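Local coordinates for non-toxic crystal protein (Bacillus thuringiensis, PDB 2D42), which is a non-toxic parasporal crystal protein of unknown function whose structure closely resembles the aerolysin-type beta-pore-forming toxins, at residues F75-A80 / G154-E159; A105-E110 / G161-M166; I179-T184 / I193-N198. All blocks are in the same frame, centred on the assembly; numbering follows the deposited sequence.

Contact 1. Residues F75-A80 / G154-E159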
loop_
_atom_site.group_PDB
_atom_site.type_symbol
_atom_site.label_atom_id
_atom_site.label_comp_id
_atom_site.label_asym_id
_atom_site.label_seq_id
_atom_site.Cartn_x
_atom_site.Cartn_y
_atom_site.Cartn_z
ATOM N N PHE A 75 -19.943 -7.150 30.976
ATOM C CA PHE A 75 -20.024 -6.181 29.894
ATOM C C PHE A 75 -19.525 -6.891 28.640
ATOM O O PHE A 75 -18.382 -7.343 28.591
ATOM C CB PHE A 75 -19.117 -4.973 30.159
ATOM C CG PHE A 75 -19.590 -4.082 31.271
ATOM C CD1 PHE A 75 -20.714 -3.281 31.105
ATOM C CD2 PHE A 75 -18.903 -4.031 32.478
ATOM C CE1 PHE A 75 -21.147 -2.439 32.128
ATOM C CE2 PHE A 75 -19.331 -3.189 33.513
ATOM C CZ PHE A 75 -20.453 -2.394 33.333
ATOM N N SER A 76 -20.385 -7.010 27.639
ATOM C CA SER A 76 -19.986 -7.633 26.388
ATOM C C SER A 76 -19.995 -6.551 25.301
ATOM O O SER A 76 -21.054 -6.047 24.917
ATOM C CB SER A 76 -20.946 -8.760 26.011
ATOM O OG SER A 76 -20.669 -9.189 24.694
ATOM N N PHE A 77 -18.807 -6.216 24.806
ATOM C CA PHE A 77 -18.652 -5.185 23.793
ATOM C C PHE A 77 -18.298 -5.721 22.411
ATOM O O PHE A 77 -17.558 -6.690 22.270
ATOM C CB PHE A 77 -17.556 -4.203 24.215
ATOM C CG PHE A 77 -17.910 -3.357 25.406
ATOM C CD1 PHE A 77 -18.865 -2.348 25.304
ATOM C CD2 PHE A 77 -17.256 -3.542 26.622
ATOM C CE1 PHE A 77 -19.159 -1.528 26.397
ATOM C CE2 PHE A 77 -17.544 -2.733 27.717
ATOM C CZ PHE A 77 -18.495 -1.724 27.604
ATOM N N SER A 78 -18.827 -5.049 21.396
ATOM C CA SER A 78 -18.580 -5.381 20.003
ATOM C C SER A 78 -18.648 -4.076 19.234
ATOM O O SER A 78 -19.713 -3.481 19.107
ATOM C CB SER A 78 -19.644 -6.337 19.468
ATOM O OG SER A 78 -19.548 -6.432 18.057
ATOM N N ASN A 79 -17.517 -3.625 18.717
ATOM C CA ASN A 79 -17.511 -2.382 17.981
ATOM C C ASN A 79 -16.632 -2.498 16.736
ATOM O O ASN A 79 -15.464 -2.877 16.812
ATOM C CB ASN A 79 -17.051 -1.260 18.923
ATOM C CG ASN A 79 -17.932 -1.160 20.186
ATOM O OD1 ASN A 79 -19.015 -0.568 20.170
ATOM N ND2 ASN A 79 -17.474 -1.767 21.273
ATOM N N ALA A 80 -17.219 -2.202 15.582
ATOM C CA ALA A 80 -16.502 -2.276 14.316
ATOM C C ALA A 80 -15.937 -0.904 13.984
ATOM O O ALA A 80 -16.659 -0.030 13.519
ATOM C CB ALA A 80 -17.445 -2.747 13.204
ATOM N N GLY A 154 -18.596 0.490 32.856
ATOM C CA GLY A 154 -17.580 -0.087 32.001
ATOM C C GLY A 154 -17.347 0.760 30.760
ATOM O O GLY A 154 -18.271 1.009 29.991
ATOM N N VAL A 155 -16.102 1.187 30.567
ATOM C CA VAL A 155 -15.715 2.013 29.423
ATOM C C VAL A 155 -14.794 1.193 28.525
ATOM O O VAL A 155 -13.777 0.670 28.982
ATOM C CB VAL A 155 -14.963 3.296 29.891
ATOM C CG1 VAL A 155 -14.432 4.061 28.695
ATOM C CG2 VAL A 155 -15.911 4.187 30.703
ATOM N N TYR A 156 -15.184 1.074 27.259
ATOM C CA TYR A 156 -14.442 0.321 26.240
ATOM C C TYR A 156 -13.586 1.313 25.462
ATOM O O TYR A 156 -14.111 2.219 24.805
ATOM C CB TYR A 156 -15.441 -0.382 25.306
ATOM C CG TYR A 156 -14.853 -1.453 24.408
ATOM C CD1 TYR A 156 -13.807 -2.272 24.844
ATOM C CD2 TYR A 156 -15.388 -1.690 23.143
ATOM C CE1 TYR A 156 -13.313 -3.308 24.032
ATOM C CE2 TYR A 156 -14.908 -2.718 22.328
ATOM C CZ TYR A 156 -13.877 -3.525 22.777
ATOM O OH TYR A 156 -13.447 -4.578 21.991
ATOM N N THR A 157 -12.270 1.153 25.564
ATOM C CA THR A 157 -11.318 2.042 24.912
ATOM C C THR A 157 -10.456 1.376 23.853
ATOM O O THR A 157 -9.989 0.246 24.029
ATOM C CB THR A 157 -10.370 2.669 25.957
ATOM O OG1 THR A 157 -11.138 3.453 26.870
ATOM C CG2 THR A 157 -9.318 3.548 25.291
ATOM N N LEU A 158 -10.251 2.088 22.751
ATOM C CA LEU A 158 -9.409 1.597 21.675
ATOM C C LEU A 158 -8.154 2.445 21.602
ATOM O O LEU A 158 -8.219 3.679 21.588
ATOM C CB LEU A 158 -10.118 1.673 20.322
ATOM C CG LEU A 158 -9.211 1.416 19.106
ATOM C CD1 LEU A 158 -8.740 -0.032 19.110
ATOM C CD2 LEU A 158 -9.954 1.720 17.814
ATOM N N GLU A 159 -7.006 1.782 21.569
ATOM C CA GLU A 159 -5.746 2.484 21.439
ATOM C C GLU A 159 -5.477 2.502 19.935
ATOM O O GLU A 159 -5.237 1.455 19.327
ATOM C CB GLU A 159 -4.648 1.732 22.172
ATOM C CG GLU A 159 -3.328 2.440 22.192
ATOM C CD GLU A 159 -2.372 1.784 23.160
ATOM O OE1 GLU A 159 -1.686 0.817 22.762
ATOM O OE2 GLU A 159 -2.330 2.225 24.331
#
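Phe75 lays one ring face against the backbone of Gly154, whose CA stands 4.0 Å from the centroid of the Phe75 ring, a CH-pi contact. Glycine suits this place because its bare CA can lie directly against the ring face. Two residues on, Phe77 makes the main contact. Its CG lies beside the backbone N (chi1 -68°), which carries the ring toward Tyr156, and the two rings run nearly parallel, at 7°, but so far slid apart that they barely overlap. Each ring instead receives the other's methylene: Tyr156 CB sits over the centre of the Phe77 ring, 3.7 Å from its centroid, and Phe77 CB lies over the Tyr156 ring nearer its rim. The far end of Phe77 reaches the Gly154 carbonyl, with CZ 3.6 Å from Gly154 O, the oxygen lying at the ring edge. Asn79 follows near the edge of the Tyr156 ring, modelled too close for its exact placing to be relied on. Tyrosine suits its place because its hydroxyl continues to Asp140 on strand 129-146, the strand that pairs with 75-80. Between the two segments, then, cohesion comes from aromatic faces and C-H groups, while a polar bond outside them ties down the phenol.

Contact 2. Residues A105-E110 / G161-M166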
loop_
_atom_site.group_PDB
_atom_site.type_symbol
_atom_site.label_atom_id
_atom_site.label_comp_id
_atom_site.label_asym_id
_atom_site.label_seq_id
_atom_site.Cartn_x
_atom_site.Cartn_y
_atom_site.Cartn_z
ATOM N N ALA A 105 2.336 -4.530 6.103
ATOM C CA ALA A 105 3.546 -4.187 6.835
ATOM C C ALA A 105 3.308 -4.385 8.327
ATOM O O ALA A 105 2.271 -3.981 8.859
ATOM C CB ALA A 105 3.938 -2.751 6.552
ATOM N N ASN A 106 4.258 -5.041 8.987
ATOM C CA ASN A 106 4.167 -5.288 10.416
ATOM C C ASN A 106 4.895 -4.153 11.120
ATOM O O ASN A 106 6.101 -4.212 11.340
ATOM C CB ASN A 106 4.817 -6.630 10.768
ATOM C CG ASN A 106 4.023 -7.809 10.242
ATOM O OD1 ASN A 106 2.847 -7.963 10.558
ATOM N ND2 ASN A 106 4.665 -8.647 9.428
ATOM N N LEU A 107 4.160 -3.104 11.448
ATOM C CA LEU A 107 4.761 -1.960 12.108
ATOM C C LEU A 107 4.836 -2.149 13.619
ATOM O O LEU A 107 4.046 -2.880 14.203
ATOM C CB LEU A 107 3.959 -0.700 11.776
ATOM C CG LEU A 107 3.853 -0.330 10.290
ATOM C CD1 LEU A 107 3.011 0.932 10.138
ATOM C CD2 LEU A 107 5.242 -0.113 9.710
ATOM N N PHE A 108 5.803 -1.493 14.246
ATOM C CA PHE A 108 5.951 -1.572 15.692
ATOM C C PHE A 108 5.701 -0.173 16.242
ATOM O O PHE A 108 6.363 0.784 15.855
ATOM C CB PHE A 108 7.350 -2.036 16.088
ATOM C CG PHE A 108 7.533 -2.192 17.575
ATOM C CD1 PHE A 108 6.811 -3.151 18.278
ATOM C CD2 PHE A 108 8.414 -1.365 18.275
ATOM C CE1 PHE A 108 6.959 -3.291 19.660
ATOM C CE2 PHE A 108 8.574 -1.493 19.658
ATOM C CZ PHE A 108 7.844 -2.458 20.353
ATOM N N PHE A 109 4.747 -0.066 17.148
ATOM C CA PHE A 109 4.410 1.226 17.708
ATOM C C PHE A 109 5.141 1.388 19.032
ATOM O O PHE A 109 4.651 1.041 20.108
ATOM C CB PHE A 109 2.885 1.313 17.810
ATOM C CG PHE A 109 2.207 1.330 16.458
ATOM C CD1 PHE A 109 1.821 2.533 15.870
ATOM C CD2 PHE A 109 2.036 0.144 15.732
ATOM C CE1 PHE A 109 1.279 2.567 14.586
ATOM C CE2 PHE A 109 1.496 0.164 14.439
ATOM C CZ PHE A 109 1.117 1.376 13.864
ATOM N N GLU A 110 6.351 1.910 18.901
ATOM C CA GLU A 110 7.268 2.120 20.008
ATOM C C GLU A 110 6.702 2.767 21.267
ATOM O O GLU A 110 7.089 2.388 22.372
ATOM C CB GLU A 110 8.460 2.920 19.504
ATOM C CG GLU A 110 9.602 3.073 20.478
ATOM C CD GLU A 110 10.831 3.621 19.786
ATOM O OE1 GLU A 110 11.711 2.817 19.406
ATOM O OE2 GLU A 110 10.905 4.852 19.600
ATOM N N GLY A 161 -3.221 3.744 16.749
ATOM C CA GLY A 161 -1.919 4.223 16.325
ATOM C C GLY A 161 -2.032 5.007 15.030
ATOM O O GLY A 161 -3.031 4.909 14.315
ATOM N N ALA A 162 -1.009 5.794 14.728
ATOM C CA ALA A 162 -0.992 6.586 13.508
ATOM C C ALA A 162 0.431 6.539 12.993
ATOM O O ALA A 162 1.368 6.372 13.775
ATOM C CB ALA A 162 -1.412 8.032 13.800
ATOM N N PHE A 163 0.607 6.688 11.684
ATOM C CA PHE A 163 1.952 6.630 11.125
ATOM C C PHE A 163 2.036 7.351 9.788
ATOM O O PHE A 163 1.031 7.636 9.153
ATOM C CB PHE A 163 2.354 5.163 10.926
ATOM C CG PHE A 163 1.413 4.417 10.028
ATOM C CD1 PHE A 163 1.616 4.391 8.652
ATOM C CD2 PHE A 163 0.260 3.832 10.547
ATOM C CE1 PHE A 163 0.676 3.801 7.806
ATOM C CE2 PHE A 163 -0.684 3.242 9.709
ATOM C CZ PHE A 163 -0.472 3.229 8.334
ATOM N N GLU A 164 3.265 7.640 9.384
ATOM C CA GLU A 164 3.549 8.276 8.116
ATOM C C GLU A 164 4.924 7.728 7.777
ATOM O O GLU A 164 5.905 8.012 8.472
ATOM C CB GLU A 164 3.591 9.795 8.264
ATOM C CG GLU A 164 3.261 10.518 6.978
ATOM C CD GLU A 164 3.400 12.021 7.098
ATOM O OE1 GLU A 164 2.864 12.596 8.078
ATOM O OE2 GLU A 164 4.037 12.625 6.205
ATOM N N LYS A 165 4.997 6.923 6.725
ATOM C CA LYS A 165 6.268 6.316 6.348
ATOM C C LYS A 165 6.594 6.358 4.866
ATOM O O LYS A 165 5.711 6.410 4.006
ATOM C CB LYS A 165 6.297 4.852 6.785
ATOM C CG LYS A 165 6.276 4.621 8.274
ATOM C CD LYS A 165 7.592 5.037 8.910
ATOM C CE LYS A 165 7.556 4.754 10.399
ATOM N NZ LYS A 165 8.913 4.894 10.982
ATOM N N MET A 166 7.887 6.313 4.586
ATOM C CA MET A 166 8.376 6.292 3.220
ATOM C C MET A 166 8.302 4.822 2.807
ATOM O O MET A 166 8.438 3.920 3.639
ATOM C CB MET A 166 9.823 6.803 3.188
ATOM C CG MET A 166 10.558 6.611 1.862
ATOM S SD MET A 166 11.479 5.048 1.838
ATOM C CE MET A 166 12.923 5.501 2.839
#
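The Phe163 ring takes Leu107 CD1 on one face, and the Phe109 ring comes to it with its own edge turned inward, Phe163 CD2 and Ala162 O both lying near the Phe109 ring plane. These three side chains form part of the core between two layers of an all-beta, aerolysin-like fold: strand 101-109 belongs to a small three-stranded sheet, and 161-166 to the long strand 150-185 of the main sheet. The two segments cross at 115° with their axes 8.8 Å apart, a spacing filled by side chains rather than backbone pairing.

Leu107 touches with one methyl branch. CD1 is 4.0 Å from the centroid of the Phe163 ring and 16° off its normal, a CH-pi contact displaced toward CG, and the two side chains cross at about a right angle. Phe163 can offer that face because its CG sits between the backbone N and the carbonyl carbon (chi1 58°), the crowded position, which lifts the ring off its own strand toward Leu107. A branched leucine suits the site, a compact methyl fitting on a flat ring.

Phe109, two residues after Leu107, lies near the start of 161-166, where glycine at 161, with no side chain, leaves its CA to meet the ring. Its tip meets the neighbouring phenylalanine more loosely, Phe109 CZ standing 4.2 Å from Phe163 CD2. Other strands complete the core, with Ile118 touching both Leu107 and Phe163, Val49 touching both phenylalanines, and Ile232 and Leu234 lying against Phe109. At the margin, Lys165 sends its ammonium to the carbonyls of Asp46 and Ile48. Phe109 CE1 ends 4.0 Å from Gly161 CA and 3.9 Å from Ala162 O.

Contact 3. Residues I179-T184 / I193-N198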
loop_
_atom_site.group_PDB
_atom_site.type_symbol
_atom_site.label_atom_id
_atom_site.label_comp_id
_atom_site.label_asym_id
_atom_site.label_seq_id
_atom_site.Cartn_x
_atom_site.Cartn_y
_atom_site.Cartn_z
ATOM N N ILE A 179 9.001 -2.429 -32.879
ATOM C CA ILE A 179 9.390 -1.174 -33.496
ATOM C C ILE A 179 9.398 -1.305 -35.016
ATOM O O ILE A 179 9.978 -2.242 -35.569
ATOM C CB ILE A 179 10.787 -0.732 -33.035
ATOM C CG1 ILE A 179 10.815 -0.601 -31.507
ATOM C CG2 ILE A 179 11.142 0.594 -33.687
ATOM C CD1 ILE A 179 12.193 -0.284 -30.937
ATOM N N ARG A 180 8.748 -0.355 -35.680
ATOM C CA ARG A 180 8.671 -0.346 -37.132
ATOM C C ARG A 180 9.565 0.730 -37.733
ATOM O O ARG A 180 9.464 1.902 -37.379
ATOM C CB ARG A 180 7.230 -0.107 -37.574
ATOM C CG ARG A 180 6.288 -1.196 -37.140
ATOM C CD ARG A 180 4.893 -0.985 -37.693
ATOM N NE ARG A 180 4.216 -2.267 -37.805
ATOM C CZ ARG A 180 4.589 -3.226 -38.645
ATOM N NH1 ARG A 180 5.625 -3.036 -39.450
ATOM N NH2 ARG A 180 3.945 -4.382 -38.661
ATOM N N TYR A 181 10.435 0.318 -38.644
ATOM C CA TYR A 181 11.353 1.230 -39.324
ATOM C C TYR A 181 11.218 1.014 -40.822
ATOM O O TYR A 181 10.709 -0.015 -41.272
ATOM C CB TYR A 181 12.804 0.899 -38.998
ATOM C CG TYR A 181 13.170 0.792 -37.549
ATOM C CD1 TYR A 181 13.445 1.930 -36.792
ATOM C CD2 TYR A 181 13.341 -0.459 -36.953
ATOM C CE1 TYR A 181 13.896 1.826 -35.479
ATOM C CE2 TYR A 181 13.789 -0.575 -35.639
ATOM C CZ TYR A 181 14.068 0.573 -34.912
ATOM O OH TYR A 181 14.533 0.465 -33.621
ATOM N N TYR A 182 11.694 1.973 -41.604
ATOM C CA TYR A 182 11.671 1.795 -43.041
ATOM C C TYR A 182 12.771 2.570 -43.732
ATOM O O TYR A 182 13.277 3.578 -43.216
ATOM C CB TYR A 182 10.317 2.175 -43.644
ATOM C CG TYR A 182 9.911 3.610 -43.461
ATOM C CD1 TYR A 182 9.227 4.016 -42.320
ATOM C CD2 TYR A 182 10.180 4.561 -44.446
ATOM C CE1 TYR A 182 8.813 5.331 -42.163
ATOM C CE2 TYR A 182 9.769 5.889 -44.298
ATOM C CZ TYR A 182 9.084 6.262 -43.152
ATOM O OH TYR A 182 8.659 7.559 -42.992
ATOM N N ARG A 183 13.162 2.048 -44.890
ATOM C CA ARG A 183 14.172 2.661 -45.731
ATOM C C ARG A 183 13.443 3.120 -46.977
ATOM O O ARG A 183 12.826 2.314 -47.675
ATOM C CB ARG A 183 15.237 1.657 -46.150
ATOM C CG ARG A 183 16.375 1.458 -45.184
ATOM C CD ARG A 183 17.367 0.497 -45.814
ATOM N NE ARG A 183 17.949 1.035 -47.045
ATOM C CZ ARG A 183 18.189 0.313 -48.135
ATOM N NH1 ARG A 183 17.891 -0.980 -48.155
ATOM N NH2 ARG A 183 18.743 0.874 -49.201
ATOM N N THR A 184 13.504 4.417 -47.239
ATOM C CA THR A 184 12.875 4.995 -48.408
ATOM C C THR A 184 13.700 4.588 -49.625
ATOM O O THR A 184 14.928 4.659 -49.593
ATOM C CB THR A 184 12.851 6.521 -48.289
ATOM O OG1 THR A 184 12.016 6.887 -47.183
ATOM C CG2 THR A 184 12.318 7.157 -49.564
ATOM N N ILE A 193 11.422 -2.473 -41.920
ATOM C CA ILE A 193 12.164 -3.350 -41.025
ATOM C C ILE A 193 11.407 -3.433 -39.699
ATOM O O ILE A 193 11.338 -2.448 -38.953
ATOM C CB ILE A 193 13.583 -2.815 -40.715
ATOM C CG1 ILE A 193 14.390 -2.630 -42.003
ATOM C CG2 ILE A 193 14.307 -3.792 -39.794
ATOM C CD1 ILE A 193 14.072 -1.353 -42.765
ATOM N N VAL A 194 10.833 -4.596 -39.408
ATOM C CA VAL A 194 10.101 -4.768 -38.159
ATOM C C VAL A 194 11.007 -5.479 -37.168
ATOM O O VAL A 194 11.513 -6.567 -37.442
ATOM C CB VAL A 194 8.827 -5.599 -38.349
ATOM C CG1 VAL A 194 8.034 -5.629 -37.055
ATOM C CG2 VAL A 194 7.989 -5.007 -39.455
ATOM N N GLN A 195 11.208 -4.853 -36.016
ATOM C CA GLN A 195 12.069 -5.409 -34.986
ATOM C C GLN A 195 11.308 -5.673 -33.684
ATOM O O GLN A 195 10.503 -4.846 -33.254
ATOM C CB GLN A 195 13.233 -4.431 -34.737
ATOM C CG GLN A 195 14.056 -4.685 -33.474
ATOM C CD GLN A 195 15.034 -3.546 -33.147
ATOM O OE1 GLN A 195 14.670 -2.365 -33.145
ATOM N NE2 GLN A 195 16.278 -3.907 -32.852
ATOM N N ARG A 196 11.534 -6.838 -33.080
ATOM C CA ARG A 196 10.911 -7.147 -31.786
ATOM C C ARG A 196 12.052 -7.007 -30.789
ATOM O O ARG A 196 13.058 -7.703 -30.902
ATOM C CB ARG A 196 10.372 -8.578 -31.709
ATOM C CG ARG A 196 9.922 -8.967 -30.296
ATOM C CD ARG A 196 9.589 -10.455 -30.160
ATOM N NE ARG A 196 8.374 -10.805 -30.876
ATOM C CZ ARG A 196 8.324 -11.638 -31.910
ATOM N NH1 ARG A 196 9.430 -12.222 -32.353
ATOM N NH2 ARG A 196 7.167 -11.873 -32.512
ATOM N N VAL A 197 11.903 -6.101 -29.826
ATOM C CA VAL A 197 12.949 -5.875 -28.838
ATOM C C VAL A 197 12.534 -6.272 -27.435
ATOM O O VAL A 197 11.359 -6.183 -27.072
ATOM C CB VAL A 197 13.368 -4.392 -28.788
ATOM C CG1 VAL A 197 13.877 -3.950 -30.151
ATOM C CG2 VAL A 197 12.183 -3.529 -28.350
ATOM N N ASN A 198 13.510 -6.705 -26.649
ATOM C CA ASN A 198 13.259 -7.089 -25.275
ATOM C C ASN A 198 13.288 -5.770 -24.500
ATOM O O ASN A 198 14.186 -4.946 -24.705
ATOM C CB ASN A 198 14.369 -8.014 -24.784
ATOM C CG ASN A 198 14.029 -8.691 -23.471
ATOM O OD1 ASN A 198 13.458 -8.079 -22.565
ATOM N ND2 ASN A 198 14.396 -9.960 -23.358
#
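Strands 179-184 and 193-198 form an antiparallel beta hairpin, with Ile179-Gln195 and Tyr181-Ile193 as hydrogen-bonded pairs flanking the non-hydrogen-bonded pair Arg180-Val194. The Ile179-Gln195 bonds are nearly straight, Gln195 N to Ile179 O being 2.9 Å at 177°.

Tyr181 and Gln195 share a sheet face and meet diagonally. Gln195 leaves its strand with CG anti to the backbone N (chi1 166°) and stays extended, which brings its amide oxygen to the edge of the tyrosine ring. There Tyr181 OH donates to Gln195 OE1 over 2.9 Å, nearly along the C=O axis. Beta-branched Ile193, like Val194, suits an extended strand and sets its CB 4.2 Å from Tyr181 CB. Ile179 lies on the same face; its CD1 is 4.1 Å from Val197 CG1, and Leu9 of helix 5-19 packs on both residues. Tyr16 of that helix meets the Tyr181 ring and touches Gln195. On the other face Val194 runs beside Arg180, CG2 3.1 Å from Arg180 NH1 and CG1 farther off over the guanidinium face. The helix-facing side thus combines apolar packing with a phenol-amide bond added to the backbone ladder, while the Arg180-Val194 face carries the salt bridge from Arg180 NH1 to Glu192.

In the fold
All three contacts draw on strand 150-185, which runs through much of this elongated molecule and offers successive segments to different partners. Contact 1 lies 23 Å from contact 2, centre to centre, and 67 Å from contact 3, on the opposite side of the chain's centre; contacts 2 and 3 are 50 Å apart. Along the chain the segments come in the order 75-80, 105-110, 154-159, 161-166, alternating between contacts 1 and 2, whereas the hairpin of contact 3 closes later and locally. One strand therefore joins aromatic packing toward one end, a crossing with the small sheet nearer the middle, and a helix-covered hairpin toward the other, consistent with the elongated beta architecture of aerolysin-type toxins.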